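Local coordinates for PspGI restriction endonuclease (Pyrococcus sp. GI-H, PDB 3BM3), which binds its substrate DNA in this complex and probably cuts it as a type II site-specific restriction endonuclease, at residues N186-G191 with S247-D252; I140-R145 with Q255-H260; E224-I229 with K238-I243; R39-D44 with N113-R118. The protein carries 2 engineered substitutions. All blocks are in the same frame, centred on the assembly; numbering follows the deposited sequence. Where two conformers were deposited one is given.

Contact 1: residues N186-G191 with S247-D252; sequences NFWFVG and SDIFDD
Ile249 is the first residue of 247-252 to reach strand 186-191, and it meets both Trp188 and Val190. Its CG1 arm runs anti to the backbone N (chi1 -165°), which carries the arm to the strand. Along that arm, CG1 lies 3.8 Å from Trp188 CE3, at the edge of the indole. The tip, CD1, goes on to Val190 CG2 at 3.4 Å, closer than usual van der Waals contact. The other branch, CG2, sits over the centre of the Phe250 ring, 3.4 Å above its plane. Phe250 starts away from the strand at CB; its ring packs on Phe108 and Phe115.

The strand is the middle one of the mixed five-stranded sheet at the core of this PDDEXK-clan fold. Helix 249-259 lies on the sheet face that carries Trp188 and Val190. Helix 167-181 lies on the other face, where it takes Phe187 and Phe189.

One turn further on, Asp252 N bonds Asp248 O (3.0 Å), and Asp252 comes to the far rim of the indole. Its CB is 4.0 Å from Trp188 CZ3, and its backbone O is 3.8 Å from Trp188 CH2, near the ring plane. The carboxylate stands at 90° to the indole. It is held elsewhere, by salt bridges to Arg211 and Arg244 and a hydrogen bond to Tyr213. An alanine in place of Trp188 would probably open a gap between strand and helix, with Ile249 CG1 and Asp252 CB left without their partner.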
# COMPACT_ATOMS: atom_id res chain seq x y z
N ASN C 186 -16.92 7.10 -12.93
CA ASN C 186 -17.29 5.76 -12.54
C ASN C 186 -16.00 5.07 -12.14
O ASN C 186 -15.14 4.83 -12.96
CB ASN C 186 -17.92 5.05 -13.71
CG ASN C 186 -19.16 5.75 -14.18
OD1 ASN C 186 -20.14 5.82 -13.47
ND2 ASN C 186 -19.09 6.34 -15.37
N PHE C 187 -15.88 4.78 -10.86
CA PHE C 187 -14.64 4.25 -10.34
C PHE C 187 -14.97 2.97 -9.61
O PHE C 187 -15.71 3.00 -8.61
CB PHE C 187 -14.02 5.25 -9.38
CG PHE C 187 -12.62 4.91 -8.99
CD1 PHE C 187 -11.56 5.53 -9.61
CD2 PHE C 187 -12.38 3.97 -8.01
CE1 PHE C 187 -10.26 5.21 -9.26
CE2 PHE C 187 -11.08 3.65 -7.67
CZ PHE C 187 -10.04 4.27 -8.27
N TRP C 188 -14.45 1.85 -10.12
CA TRP C 188 -14.79 0.55 -9.59
C TRP C 188 -13.53 -0.08 -9.04
O TRP C 188 -12.47 0.06 -9.61
CB TRP C 188 -15.40 -0.37 -10.64
CG TRP C 188 -16.66 0.12 -11.27
CD1 TRP C 188 -17.33 1.26 -11.01
CD2 TRP C 188 -17.39 -0.54 -12.32
NE1 TRP C 188 -18.43 1.38 -11.83
CE2 TRP C 188 -18.50 0.27 -12.63
CE3 TRP C 188 -17.24 -1.75 -12.99
CZ2 TRP C 188 -19.43 -0.09 -13.59
CZ3 TRP C 188 -18.16 -2.09 -13.98
CH2 TRP C 188 -19.24 -1.28 -14.24
N PHE C 189 -13.68 -0.79 -7.93
CA PHE C 189 -12.56 -1.45 -7.29
C PHE C 189 -12.77 -2.93 -7.40
O PHE C 189 -13.84 -3.47 -7.08
CB PHE C 189 -12.53 -1.09 -5.82
CG PHE C 189 -11.44 -1.77 -5.05
CD1 PHE C 189 -10.20 -1.16 -4.94
CD2 PHE C 189 -11.63 -2.99 -4.48
CE1 PHE C 189 -9.16 -1.80 -4.26
CE2 PHE C 189 -10.59 -3.62 -3.80
CZ PHE C 189 -9.38 -3.01 -3.68
N VAL C 190 -11.70 -3.61 -7.77
CA VAL C 190 -11.68 -5.06 -7.84
C VAL C 190 -10.55 -5.58 -6.95
O VAL C 190 -9.41 -5.18 -7.12
CB VAL C 190 -11.41 -5.55 -9.27
CG1 VAL C 190 -11.33 -7.04 -9.31
CG2 VAL C 190 -12.43 -5.01 -10.22
N GLY C 191 -10.90 -6.46 -6.02
CA GLY C 191 -9.94 -7.12 -5.18
C GLY C 191 -10.08 -8.58 -5.43
O GLY C 191 -11.16 -9.06 -5.80
N SER C 247 -16.96 -12.11 -10.86
CA SER C 247 -17.49 -12.61 -12.10
C SER C 247 -18.47 -11.68 -12.76
O SER C 247 -18.69 -11.77 -13.98
CB SER C 247 -18.13 -13.97 -11.86
OG SER C 247 -17.12 -14.92 -11.65
N ASP C 248 -19.11 -10.83 -11.96
CA ASP C 248 -20.15 -9.96 -12.46
C ASP C 248 -19.61 -8.77 -13.21
O ASP C 248 -20.37 -8.07 -13.91
CB ASP C 248 -20.96 -9.37 -11.31
CG ASP C 248 -21.78 -10.37 -10.57
OD1 ASP C 248 -21.89 -11.49 -11.02
OD2 ASP C 248 -22.30 -10.00 -9.51
N ILE C 249 -18.32 -8.48 -13.07
CA ILE C 249 -17.84 -7.21 -13.57
C ILE C 249 -17.95 -7.14 -15.10
O ILE C 249 -18.14 -6.10 -15.66
CB ILE C 249 -16.43 -6.88 -13.09
CG1 ILE C 249 -16.12 -5.40 -13.33
CG2 ILE C 249 -15.38 -7.83 -13.75
CD1 ILE C 249 -14.86 -4.89 -12.66
N PHE C 250 -17.83 -8.27 -15.76
CA PHE C 250 -17.78 -8.28 -17.21
C PHE C 250 -19.11 -7.90 -17.83
O PHE C 250 -19.17 -6.98 -18.67
CB PHE C 250 -17.24 -9.62 -17.67
CG PHE C 250 -15.89 -9.87 -17.08
CD1 PHE C 250 -14.81 -9.18 -17.55
CD2 PHE C 250 -15.74 -10.65 -15.94
CE1 PHE C 250 -13.59 -9.33 -16.96
CE2 PHE C 250 -14.52 -10.80 -15.34
CZ PHE C 250 -13.44 -10.14 -15.85
N ASP C 251 -20.18 -8.51 -17.35
CA ASP C 251 -21.50 -8.12 -17.81
C ASP C 251 -21.83 -6.72 -17.32
O ASP C 251 -22.47 -5.95 -18.02
CB ASP C 251 -22.53 -9.13 -17.34
CG ASP C 251 -23.90 -8.82 -17.86
OD1 ASP C 251 -23.99 -8.72 -19.09
OD2 ASP C 251 -24.84 -8.62 -17.04
N ASP C 252 -21.38 -6.35 -16.12
CA ASP C 252 -21.62 -4.99 -15.61
C ASP C 252 -21.01 -3.96 -16.54
O ASP C 252 -21.59 -2.91 -16.81
CB ASP C 252 -21.03 -4.84 -14.22
CG ASP C 252 -21.83 -5.54 -13.13
OD1 ASP C 252 -22.89 -6.13 -13.42
OD2 ASP C 252 -21.38 -5.47 -11.96

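Contact 2: residues I140-R145 with Q255-H260; sequences IIPSVR and QFLNKH
Ile141 and Leu257 meet with their side chains crossed at about a right angle. Ile141 offers its short branch. CG2 stands across CB from the backbone N and reaches over to the helix, while CG1 lies beside that N (chi1 -63°). Leu257 answers with the fork at its end. Its CD1 is 3.9 Å from Ile141 CG2, and its CD2 is 4.0 Å from the same Ile141 CG2. One methyl is thus set against both prongs.

Pro142 adds a looser touch, with its ring carbon CD 4.3 Å from Leu257 CD2. The peptide bond before Pro142 is cis, at the point where the chain leaves strand 139-141. Ser143 then serves as N-cap of helix 144-149. Behind Leu257, its CD2 also lies at the edge of the Phe256 ring, in the ring plane. His260 covers one face of that ring, with His260 CD2 3.4 Å above the plane of Phe256.

The contact joins strand 139-141, at the edge of the central sheet within this chain, to the last turns of helix 249-259. Ile141 also packs on Ile155 and Ile157 of the neighbouring antiparallel strand and on Ile117.

Every group that touches here is aliphatic, and the area buried is small, 106 Å². The fit therefore depends on shape and on partial burial, with no polar bond between the segments to fix its direction.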
# COMPACT_ATOMS: atom_id res chain seq x y z
N ILE C 140 -8.99 1.49 -18.00
CA ILE C 140 -9.93 2.51 -18.37
C ILE C 140 -10.75 1.91 -19.47
O ILE C 140 -10.21 1.47 -20.49
CB ILE C 140 -9.25 3.77 -18.86
CG1 ILE C 140 -8.32 4.30 -17.79
CG2 ILE C 140 -10.31 4.83 -19.22
CD1 ILE C 140 -7.52 5.49 -18.19
N ILE C 141 -12.06 1.91 -19.28
CA ILE C 141 -12.96 1.32 -20.25
C ILE C 141 -13.84 2.40 -20.85
O ILE C 141 -14.53 3.08 -20.12
CB ILE C 141 -13.79 0.22 -19.58
CG1 ILE C 141 -12.80 -0.88 -19.11
CG2 ILE C 141 -14.82 -0.29 -20.57
CD1 ILE C 141 -13.40 -2.01 -18.43
N PRO C 142 -13.79 2.57 -22.18
CA PRO C 142 -13.02 1.81 -23.17
C PRO C 142 -11.62 2.34 -23.45
O PRO C 142 -10.77 1.61 -23.99
CB PRO C 142 -13.87 1.93 -24.41
CG PRO C 142 -14.46 3.30 -24.30
CD PRO C 142 -14.67 3.56 -22.83
N SER C 143 -11.38 3.61 -23.11
CA SER C 143 -10.13 4.25 -23.43
C SER C 143 -10.01 5.52 -22.64
O SER C 143 -11.01 6.11 -22.23
CB SER C 143 -10.08 4.64 -24.91
OG SER C 143 -11.07 5.62 -25.20
N VAL C 144 -8.78 5.96 -22.48
CA VAL C 144 -8.54 7.25 -21.84
C VAL C 144 -9.13 8.40 -22.66
O VAL C 144 -9.66 9.35 -22.09
CB VAL C 144 -7.05 7.46 -21.47
CG1 VAL C 144 -6.24 7.85 -22.66
CG2 VAL C 144 -6.93 8.47 -20.34
N ARG C 145 -9.09 8.31 -23.99
CA ARG C 145 -9.68 9.41 -24.77
C ARG C 145 -11.16 9.56 -24.47
O ARG C 145 -11.65 10.66 -24.26
CB ARG C 145 -9.42 9.29 -26.27
CG ARG C 145 -8.00 9.72 -26.58
CD ARG C 145 -7.77 10.27 -27.96
NE ARG C 145 -8.36 9.45 -29.00
CZ ARG C 145 -7.89 9.37 -30.24
NH1 ARG C 145 -6.80 10.03 -30.60
NH2 ARG C 145 -8.51 8.61 -31.12
N GLN C 255 -23.11 -3.84 -19.69
CA GLN C 255 -24.37 -3.11 -19.48
C GLN C 255 -24.13 -1.62 -19.33
O GLN C 255 -24.92 -0.78 -19.80
CB GLN C 255 -25.09 -3.63 -18.25
CG GLN C 255 -25.46 -5.11 -18.33
CD GLN C 255 -26.38 -5.43 -19.49
OE1 GLN C 255 -27.25 -4.64 -19.82
NE2 GLN C 255 -26.21 -6.60 -20.09
N PHE C 256 -23.05 -1.27 -18.65
CA PHE C 256 -22.66 0.11 -18.56
C PHE C 256 -22.42 0.68 -19.95
O PHE C 256 -22.93 1.74 -20.27
CB PHE C 256 -21.39 0.25 -17.73
CG PHE C 256 -20.87 1.64 -17.71
CD1 PHE C 256 -21.24 2.52 -16.70
CD2 PHE C 256 -20.00 2.07 -18.70
CE1 PHE C 256 -20.75 3.82 -16.70
CE2 PHE C 256 -19.53 3.34 -18.73
CZ PHE C 256 -19.90 4.23 -17.72
N LEU C 257 -21.64 -0.00 -20.78
CA LEU C 257 -21.29 0.54 -22.10
C LEU C 257 -22.52 0.61 -23.00
O LEU C 257 -22.65 1.57 -23.75
CB LEU C 257 -20.20 -0.30 -22.76
CG LEU C 257 -18.82 -0.22 -22.08
CD1 LEU C 257 -17.90 -1.24 -22.69
CD2 LEU C 257 -18.24 1.20 -22.14
N ASN C 258 -23.41 -0.37 -22.88
CA ASN C 258 -24.69 -0.38 -23.62
C ASN C 258 -25.57 0.82 -23.26
O ASN C 258 -26.38 1.27 -24.09
CB ASN C 258 -25.47 -1.67 -23.34
CG ASN C 258 -24.85 -2.91 -24.00
OD1 ASN C 258 -23.99 -2.80 -24.87
ND2 ASN C 258 -25.30 -4.10 -23.59
N LYS C 259 -25.46 1.29 -22.02
CA LYS C 259 -26.24 2.43 -21.54
C LYS C 259 -25.58 3.76 -21.91
O LYS C 259 -26.27 4.75 -22.13
CB LYS C 259 -26.46 2.36 -20.02
CG LYS C 259 -27.58 1.40 -19.60
CD LYS C 259 -27.83 1.41 -18.08
CE LYS C 259 -28.17 2.82 -17.54
NZ LYS C 259 -28.73 2.82 -16.14
N HIS C 260 -24.26 3.76 -22.01
CA HIS C 260 -23.51 5.02 -22.19
C HIS C 260 -23.07 5.25 -23.64
O HIS C 260 -22.22 6.11 -23.90
CB HIS C 260 -22.34 5.06 -21.22
CG HIS C 260 -22.77 5.20 -19.79
ND1 HIS C 260 -22.62 6.37 -19.08
CD2 HIS C 260 -23.37 4.32 -18.95
CE1 HIS C 260 -23.10 6.20 -17.86
NE2 HIS C 260 -23.57 4.97 -17.76

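Contact 3: residues E224-I229 with K238-I243; sequences EEIKRI and KYIQKI
Ile226 points from helix 216-227 at Ile240 and Ile243, and its side chain divides at CB to serve both. One branch, CG2, leaves CB opposite the backbone N. It lies 3.7 Å from Ile240 CG1 and 3.9 Å from Ile240 CD1, and the two side chains slide past each other in opposite directions. The other branch starts at CG1, beside the backbone N (chi1 -70°), and runs out extended. It ends in CD1, which meets Ile243 CD1 tip to tip at 3.2 Å, tighter than usual contact. Ile240 CD1 reaches Lys227 CG at 4.0 Å, across the foot of the lysine chain.

A type I turn from Ile240 to Ile243 sets these two partners side by side. It leads from helix 236-240 into strand 243-245. Lys242 NZ bonds back to Lys238 O at 2.8 Å, on a lone pair in the carbonyl plane. Ile198 and Phe234 extend the apolar cluster around Ile226. Tyr239 and Ile229 pack on Tyr128 and Tyr130 of the second subunit.

Apolar packing joins helix 216-227 to helix 236-240 and the start of strand 243-245, buried at Ile226 and Ile243. Lys227 lends its CG, and the ammonium of Lys242 makes its bond within its own segment.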
# COMPACT_ATOMS: atom_id res chain seq x y z
N GLU C 224 -23.00 -11.66 4.19
CA GLU C 224 -23.55 -12.16 5.44
C GLU C 224 -23.11 -11.29 6.60
O GLU C 224 -23.92 -10.96 7.48
CB GLU C 224 -23.12 -13.61 5.67
CG GLU C 224 -23.75 -14.25 6.92
CD GLU C 224 -25.26 -14.09 6.92
OE1 GLU C 224 -25.86 -14.31 5.85
OE2 GLU C 224 -25.84 -13.75 7.99
N GLU C 225 -21.83 -10.91 6.62
CA GLU C 225 -21.33 -9.99 7.64
C GLU C 225 -22.11 -8.69 7.62
O GLU C 225 -22.50 -8.17 8.67
CB GLU C 225 -19.86 -9.69 7.44
CG GLU C 225 -18.95 -10.79 7.81
CD GLU C 225 -17.50 -10.36 7.69
OE1 GLU C 225 -17.19 -9.21 8.05
OE2 GLU C 225 -16.68 -11.19 7.25
N ILE C 226 -22.33 -8.14 6.43
CA ILE C 226 -23.09 -6.93 6.29
C ILE C 226 -24.50 -7.11 6.87
O ILE C 226 -24.99 -6.28 7.65
CB ILE C 226 -23.11 -6.49 4.80
CG1 ILE C 226 -21.70 -6.02 4.42
CG2 ILE C 226 -24.16 -5.42 4.55
CD1 ILE C 226 -21.50 -5.66 2.92
N LYS C 227 -25.13 -8.22 6.53
CA LYS C 227 -26.50 -8.51 6.98
C LYS C 227 -26.59 -8.68 8.49
O LYS C 227 -27.66 -8.48 9.07
CB LYS C 227 -27.04 -9.75 6.27
CG LYS C 227 -27.39 -9.49 4.80
CD LYS C 227 -28.08 -10.70 4.20
CE LYS C 227 -28.42 -10.54 2.72
NZ LYS C 227 -28.89 -11.88 2.13
N ARG C 228 -25.47 -9.06 9.11
CA ARG C 228 -25.41 -9.29 10.55
C ARG C 228 -25.15 -8.02 11.34
O ARG C 228 -25.12 -8.05 12.58
CB ARG C 228 -24.35 -10.34 10.88
CG ARG C 228 -24.75 -11.75 10.42
CD ARG C 228 -23.65 -12.76 10.66
NE ARG C 228 -23.65 -13.27 12.04
CZ ARG C 228 -24.24 -14.39 12.46
NH1 ARG C 228 -24.93 -15.18 11.62
NH2 ARG C 228 -24.15 -14.74 13.74
N ILE C 229 -24.94 -6.89 10.66
CA ILE C 229 -24.93 -5.62 11.35
C ILE C 229 -26.40 -5.36 11.72
O ILE C 229 -27.27 -5.31 10.85
CB ILE C 229 -24.34 -4.49 10.50
CG1 ILE C 229 -22.87 -4.77 10.20
CG2 ILE C 229 -24.50 -3.16 11.24
CD1 ILE C 229 -22.24 -3.87 9.12
N LYS C 238 -28.18 -0.21 0.54
CA LYS C 238 -27.39 0.80 -0.13
C LYS C 238 -26.02 0.25 -0.53
O LYS C 238 -25.50 0.55 -1.62
CB LYS C 238 -27.28 2.03 0.79
CG LYS C 238 -26.05 2.91 0.63
CD LYS C 238 -26.20 4.22 1.42
CE LYS C 238 -26.39 3.98 2.92
NZ LYS C 238 -26.21 5.19 3.79
N TYR C 239 -25.44 -0.57 0.33
CA TYR C 239 -24.12 -1.10 0.11
C TYR C 239 -24.12 -2.39 -0.67
O TYR C 239 -23.30 -2.58 -1.58
CB TYR C 239 -23.45 -1.33 1.45
CG TYR C 239 -23.27 -0.05 2.18
CD1 TYR C 239 -22.25 0.83 1.83
CD2 TYR C 239 -24.12 0.31 3.21
CE1 TYR C 239 -22.09 2.01 2.46
CE2 TYR C 239 -23.95 1.50 3.89
CZ TYR C 239 -22.93 2.35 3.50
OH TYR C 239 -22.76 3.52 4.19
N ILE C 240 -25.03 -3.27 -0.30
CA ILE C 240 -25.11 -4.60 -0.89
C ILE C 240 -25.27 -4.49 -2.41
O ILE C 240 -24.66 -5.29 -3.15
CB ILE C 240 -26.20 -5.46 -0.24
CG1 ILE C 240 -25.78 -5.82 1.20
CG2 ILE C 240 -26.40 -6.75 -1.00
CD1 ILE C 240 -26.87 -6.66 1.96
N GLN C 241 -26.01 -3.50 -2.87
CA GLN C 241 -26.22 -3.32 -4.30
C GLN C 241 -24.96 -2.96 -5.08
O GLN C 241 -24.89 -3.24 -6.27
CB GLN C 241 -27.28 -2.26 -4.56
CG GLN C 241 -28.67 -2.69 -4.09
CD GLN C 241 -29.63 -1.52 -3.85
OE1 GLN C 241 -30.76 -1.72 -3.39
NE2 GLN C 241 -29.17 -0.28 -4.13
N LYS C 242 -24.02 -2.33 -4.39
CA LYS C 242 -22.78 -1.85 -4.98
C LYS C 242 -21.62 -2.82 -4.75
O LYS C 242 -20.52 -2.54 -5.20
CB LYS C 242 -22.45 -0.48 -4.39
CG LYS C 242 -23.48 0.60 -4.80
CD LYS C 242 -23.42 1.88 -3.93
CE LYS C 242 -24.65 2.81 -4.22
NZ LYS C 242 -25.99 2.39 -3.62
N ILE C 243 -21.86 -3.93 -4.07
CA ILE C 243 -20.82 -4.93 -3.84
C ILE C 243 -21.18 -6.08 -4.74
O ILE C 243 -22.29 -6.53 -4.72
CB ILE C 243 -20.78 -5.39 -2.36
CG1 ILE C 243 -20.38 -4.22 -1.47
CG2 ILE C 243 -19.85 -6.55 -2.17
CD1 ILE C 243 -20.69 -4.49 0.04

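Contact 4: residues R39-D44 with N113-R118; sequences RLFEKD and NKFGIR
Phe41 and Phe115 make the aromatic part of the contact. Phe41 CE2 is 3.7 Å from Phe115 CZ and lies at the edge of that ring, near its plane. The two side chains cross obliquely. Phe41 is the third residue of a type II turn from Arg39 to Glu42, with phi at 73°.

The aliphatic part belongs to Leu40. Its CD2 lies 3.8 Å from Phe115 CZ. With CG opposite the carbonyl carbon (chi1 -70°), Phe115 brings its outer end to both residues, and is met from two sides there. An alanine at Phe115 would probably deprive Phe41 and Leu40 of their common partner and leave the Phe41 ring less firmly held.

The polar bonds stay within the turn. Glu42 N bonds Arg39 O at 3.0 Å. Arg39, in one of its two conformers, also pairs with Glu42 and with the backbone O of Lys43, so those bonds are less certain.

Helix 85-115 closes in a Schellman motif at Gly116. The loop after helix 33-38 rests here against that helix end. Leu40 also packs on Pro52 and Ile55 of helix 52-80, and Phe115 on Phe250 and Ile254 of helix 249-259.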
# COMPACT_ATOMS: atom_id res chain seq x y z
N ARG C 39 -16.72 -21.80 -22.89
CA ARG C 39 -17.77 -22.42 -22.10
C ARG C 39 -18.18 -21.54 -20.91
O ARG C 39 -18.77 -22.02 -19.95
CB ARG C 39 -17.26 -23.77 -21.60
CG ARG C 39 -16.99 -24.77 -22.74
CD ARG C 39 -17.13 -26.22 -22.28
NE ARG C 39 -18.36 -26.43 -21.51
CZ ARG C 39 -19.59 -26.43 -22.03
NH1 ARG C 39 -19.79 -26.25 -23.33
NH2 ARG C 39 -20.63 -26.62 -21.23
N LEU C 40 -17.88 -20.25 -20.99
CA LEU C 40 -18.13 -19.31 -19.89
C LEU C 40 -19.63 -19.33 -19.52
O LEU C 40 -20.49 -19.27 -20.41
CB LEU C 40 -17.71 -17.90 -20.29
CG LEU C 40 -16.93 -16.99 -19.33
CD1 LEU C 40 -16.36 -17.63 -18.09
CD2 LEU C 40 -15.87 -16.24 -20.14
N PHE C 41 -19.89 -19.45 -18.22
CA PHE C 41 -21.23 -19.43 -17.60
C PHE C 41 -22.03 -20.70 -17.86
O PHE C 41 -23.23 -20.77 -17.54
CB PHE C 41 -21.99 -18.18 -17.99
CG PHE C 41 -21.31 -16.94 -17.60
CD1 PHE C 41 -21.04 -16.70 -16.26
CD2 PHE C 41 -20.92 -16.02 -18.55
CE1 PHE C 41 -20.43 -15.54 -15.88
CE2 PHE C 41 -20.28 -14.86 -18.17
CZ PHE C 41 -20.03 -14.62 -16.84
N GLU C 42 -21.35 -21.70 -18.41
CA GLU C 42 -21.93 -23.01 -18.62
C GLU C 42 -21.31 -23.94 -17.57
O GLU C 42 -20.28 -23.63 -16.98
CB GLU C 42 -21.66 -23.45 -20.06
CG GLU C 42 -22.25 -22.46 -21.09
CD GLU C 42 -21.81 -22.68 -22.52
OE1 GLU C 42 -21.33 -23.79 -22.86
OE2 GLU C 42 -21.96 -21.72 -23.33
N LYS C 43 -21.97 -25.06 -17.30
CA LYS C 43 -21.43 -26.05 -16.36
C LYS C 43 -20.25 -26.78 -16.99
O LYS C 43 -20.25 -27.06 -18.19
CB LYS C 43 -22.52 -27.04 -15.93
CG LYS C 43 -23.65 -26.40 -15.11
CD LYS C 43 -24.29 -27.40 -14.14
CE LYS C 43 -25.23 -26.71 -13.12
NZ LYS C 43 -24.51 -25.75 -12.23
N ASP C 44 -19.23 -27.08 -16.18
CA ASP C 44 -18.12 -27.95 -16.60
C ASP C 44 -18.48 -29.42 -16.33
O ASP C 44 -19.55 -29.71 -15.80
CB ASP C 44 -16.79 -27.56 -15.92
CG ASP C 44 -16.77 -27.85 -14.41
OD1 ASP C 44 -17.68 -28.54 -13.90
OD2 ASP C 44 -15.84 -27.36 -13.72
N ASN C 113 -10.99 -9.29 -23.13
CA ASN C 113 -10.90 -9.59 -24.55
C ASN C 113 -12.00 -10.52 -24.98
O ASN C 113 -12.64 -10.31 -26.01
CB ASN C 113 -9.56 -10.22 -24.90
CG ASN C 113 -8.44 -9.23 -24.84
OD1 ASN C 113 -8.67 -8.02 -24.80
ND2 ASN C 113 -7.22 -9.73 -24.84
N LYS C 114 -12.22 -11.55 -24.16
CA LYS C 114 -13.22 -12.56 -24.46
C LYS C 114 -14.60 -11.94 -24.60
O LYS C 114 -15.36 -12.33 -25.50
CB LYS C 114 -13.23 -13.66 -23.38
CG LYS C 114 -14.22 -14.81 -23.67
CD LYS C 114 -13.86 -15.54 -24.96
CE LYS C 114 -14.77 -16.75 -25.24
NZ LYS C 114 -16.21 -16.41 -25.13
N PHE C 115 -14.91 -10.96 -23.75
CA PHE C 115 -16.18 -10.28 -23.79
C PHE C 115 -16.23 -9.14 -24.79
O PHE C 115 -17.28 -8.52 -24.95
CB PHE C 115 -16.54 -9.77 -22.39
CG PHE C 115 -16.89 -10.84 -21.42
CD1 PHE C 115 -18.15 -11.37 -21.38
CD2 PHE C 115 -15.95 -11.35 -20.58
CE1 PHE C 115 -18.46 -12.39 -20.48
CE2 PHE C 115 -16.24 -12.35 -19.69
CZ PHE C 115 -17.49 -12.88 -19.63
N GLY C 116 -15.12 -8.88 -25.48
CA GLY C 116 -15.02 -7.80 -26.47
C GLY C 116 -15.03 -6.44 -25.82
O GLY C 116 -15.44 -5.47 -26.43
N ILE C 117 -14.64 -6.37 -24.55
CA ILE C 117 -14.63 -5.12 -23.84
C ILE C 117 -13.36 -4.43 -24.22
O ILE C 117 -12.27 -4.94 -23.93
CB ILE C 117 -14.71 -5.31 -22.32
CG1 ILE C 117 -16.05 -5.97 -21.96
CG2 ILE C 117 -14.49 -3.99 -21.55
CD1 ILE C 117 -16.09 -6.53 -20.55
N ARG C 118 -13.49 -3.26 -24.82
CA ARG C 118 -12.33 -2.47 -25.12
C ARG C 118 -11.85 -1.81 -23.87
O ARG C 118 -12.64 -1.39 -23.04
CB ARG C 118 -12.63 -1.42 -26.18
CG ARG C 118 -12.84 -2.05 -27.56
CD ARG C 118 -13.21 -0.99 -28.57
NE ARG C 118 -13.40 -1.55 -29.92
CZ ARG C 118 -14.47 -2.22 -30.34
NH1 ARG C 118 -15.49 -2.45 -29.52
NH2 ARG C 118 -14.51 -2.66 -31.59

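Contacts 1 and 2 share helix 249-259 and reach the same sheet, with centres 12 Å apart. They touch where Asn186 ND2 lies 3.3 Å from Phe256 CZ. Contact 4 joins the same body: Phe250 CB is 3.5 Å from Phe115 CE2, and Ile141 CG2 is 3.5 Å from Arg118 O. Contact 3 lies 17 Å from contact 1, centre to centre, and only adjoins it in sequence. Its centre is about 27 Å from those of contacts 2 and 4. By nearest atoms, contacts 1 and 3 come within about 7 Å of the bound DNA, contact 2 within about 11 Å, and contact 4 within about 17 Å.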